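4-amino-4-deoxychorismate lyase (Legionella pneumophila, PDB 3LUL) is an enzyme of the class IV aminotransferase family that carries covalently bound pyridoxal phosphate. Local coordinates at residues Phe42-Met45 and His46-Leu50. Residues are numbered along the deposited sequence; the frame is centred on the assembly and turned at random.
Sequences FAYM and HWERL
Tyr44 lies on the exposed side of the first helical turn, where its ring meets the indole of Trp47 obliquely and has the Glu48 side chain over one face. CE2 of Tyr44 lies 3.7 Å from CZ3 of Trp47, and the two six-membered rings are inclined at 39°, an oblique pairing that is neither stacked nor edge-to-face. Three residues apart, Tyr44 and Trp47 emerge at neighbouring positions of the helix, and with CG anti to the backbone N in both (chi1 173° for Tyr44) their rings meet. Glu48 CB sits over one face of the phenol, offset toward its rim, while OE1 stands 3.8 Å from Tyr44 CE1; the aliphatic start of the chain packs on the phenol, and the carboxylate plane is turned 49° from the ring.

Backbone bonds tie the turn together, each from residue i+4 to residue i. Phe42, at the N-cap, offers its carbonyl O to His46 N at 3.2 Å; Trp47 N reaches Ala43 O, and Glu48 N reaches Tyr44 O at 2.8 Å. Met45 O, a selenomethionine carbonyl, accepts both Arg49 N at 3.1 Å and a water 2.7 Å away. That water also donates to Glu48 OE1 at 2.8 Å, bridging main chain and carboxylate three residues on.

Ala43 and His46 are buried against the fold. Ala43, small enough for close helix packing, meets helix 65-78; the indole NE1 of Trp47 is hydrogen-bonded to Ile63 O. His46 ND1 is hydrogen-bonded to Glu31, whose OE1 also forms a salt bridge with Arg49 NH2; NH1 of Arg49 bonds a phosphate oxygen of the pyridoxal-lysine at position 141. The first turns of helix 43-57 thus expose Tyr44, pack His46 against strand 28-36 and bring Arg49 to the cofactor phosphate, within the class IV aminotransferase fold.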
loop_
_atom_site.group_PDB
_atom_site.type_symbol
_atom_site.label_atom_id
_atom_site.label_comp_id
_atom_site.label_asym_id
_atom_site.label_seq_id
_atom_site.Cartn_x
_atom_site.Cartn_y
_atom_site.Cartn_z
ATOM N N PHE B 42 -16.256 -11.945 17.983
ATOM C CA PHE B 42 -14.806 -12.019 18.233
ATOM C C PHE B 42 -14.124 -10.677 18.405
ATOM O O PHE B 42 -12.997 -10.490 17.986
ATOM C CB PHE B 42 -14.129 -12.926 17.209
ATOM C CG PHE B 42 -14.754 -14.260 17.202
ATOM C CD1 PHE B 42 -14.392 -15.211 18.131
ATOM C CD2 PHE B 42 -15.830 -14.498 16.378
ATOM C CE1 PHE B 42 -15.058 -16.421 18.182
ATOM C CE2 PHE B 42 -16.498 -15.691 16.415
ATOM C CZ PHE B 42 -16.105 -16.656 17.311
ATOM N N ALA B 43 -14.821 -9.775 19.094
ATOM C CA ALA B 43 -14.302 -8.440 19.359
ATOM C C ALA B 43 -12.901 -8.489 19.979
ATOM O O ALA B 43 -12.078 -7.655 19.657
ATOM C CB ALA B 43 -15.238 -7.685 20.296
ATOM N N TYR B 44 -12.659 -9.453 20.864
ATOM C CA TYR B 44 -11.343 -9.580 21.515
ATOM C C TYR B 44 -10.276 -9.883 20.478
ATOM O O TYR B 44 -9.253 -9.199 20.419
ATOM C CB TYR B 44 -11.322 -10.635 22.646
ATOM C CG TYR B 44 -9.911 -10.812 23.123
ATOM C CD1 TYR B 44 -9.152 -11.871 22.695
ATOM C CD2 TYR B 44 -9.307 -9.866 23.948
ATOM C CE1 TYR B 44 -7.855 -12.021 23.073
ATOM C CE2 TYR B 44 -7.978 -10.017 24.344
ATOM C CZ TYR B 44 -7.264 -11.105 23.895
ATOM O OH TYR B 44 -5.948 -11.323 24.237
HETATM N N MSE B 45 -10.503 -10.902 19.655
HETATM C CA MSE B 45 -9.462 -11.265 18.698
HETATM C C MSE B 45 -9.119 -10.145 17.716
HETATM O O MSE B 45 -7.951 -9.987 17.344
HETATM C CB MSE B 45 -9.788 -12.601 17.985
HETATM C CG MSE B 45 -9.746 -13.782 18.932
HETATM SE SE MSE B 45 -10.294 -15.425 18.033
HETATM C CE MSE B 45 -8.595 -15.726 17.214
ATOM N N HIS B 46 -10.126 -9.369 17.312
ATOM C CA HIS B 46 -9.906 -8.189 16.466
ATOM C C HIS B 46 -9.087 -7.116 17.191
ATOM O O HIS B 46 -8.173 -6.539 16.623
ATOM C CB HIS B 46 -11.247 -7.620 16.014
ATOM C CG HIS B 46 -11.924 -8.460 14.985
ATOM N ND1 HIS B 46 -11.463 -8.551 13.688
ATOM C CD2 HIS B 46 -13.036 -9.243 15.050
ATOM C CE1 HIS B 46 -12.241 -9.378 13.002
ATOM N NE2 HIS B 46 -13.217 -9.792 13.798
ATOM N N TRP B 47 -9.439 -6.846 18.445
ATOM C CA TRP B 47 -8.652 -5.889 19.270
ATOM C C TRP B 47 -7.209 -6.329 19.433
ATOM O O TRP B 47 -6.273 -5.534 19.373
ATOM C CB TRP B 47 -9.354 -5.765 20.636
ATOM C CG TRP B 47 -8.698 -4.907 21.648
ATOM C CD1 TRP B 47 -8.794 -3.535 21.762
ATOM C CD2 TRP B 47 -7.830 -5.341 22.690
ATOM N NE1 TRP B 47 -8.062 -3.103 22.843
ATOM C CE2 TRP B 47 -7.449 -4.188 23.423
ATOM C CE3 TRP B 47 -7.339 -6.591 23.084
ATOM C CZ2 TRP B 47 -6.591 -4.257 24.511
ATOM C CZ3 TRP B 47 -6.487 -6.660 24.166
ATOM C CH2 TRP B 47 -6.132 -5.499 24.878
ATOM N N GLU B 48 -7.025 -7.617 19.682
ATOM C CA GLU B 48 -5.684 -8.174 19.904
ATOM C C GLU B 48 -4.814 -7.986 18.677
ATOM O O GLU B 48 -3.669 -7.570 18.761
ATOM C CB GLU B 48 -5.806 -9.658 20.225
ATOM C CG GLU B 48 -4.514 -10.430 20.364
ATOM C CD GLU B 48 -4.737 -11.928 20.603
ATOM O OE1 GLU B 48 -5.644 -12.549 19.983
ATOM O OE2 GLU B 48 -3.994 -12.485 21.428
ATOM N N ARG B 49 -5.351 -8.369 17.525
ATOM C CA ARG B 49 -4.599 -8.297 16.286
ATOM C C ARG B 49 -4.281 -6.846 15.940
ATOM O O ARG B 49 -3.168 -6.512 15.587
ATOM C CB ARG B 49 -5.380 -8.943 15.130
ATOM C CG ARG B 49 -4.595 -8.886 13.819
ATOM C CD ARG B 49 -5.190 -9.772 12.751
ATOM N NE ARG B 49 -6.518 -9.309 12.338
ATOM C CZ ARG B 49 -7.312 -9.998 11.523
ATOM N NH1 ARG B 49 -6.887 -11.136 10.953
ATOM N NH2 ARG B 49 -8.509 -9.527 11.227
ATOM N N LEU B 50 -5.271 -5.977 16.068
ATOM C CA LEU B 50 -5.065 -4.537 15.763
ATOM C C LEU B 50 -3.980 -3.979 16.653
ATOM O O LEU B 50 -3.092 -3.281 16.158
ATOM C CB LEU B 50 -6.365 -3.732 15.873
ATOM C CG LEU B 50 -6.331 -2.221 15.614
ATOM C CD1 LEU B 50 -5.674 -1.927 14.284
ATOM C CD2 LEU B 50 -7.759 -1.653 15.722
HETATM O O HOH W 1 -6.191 -12.028 17.318
#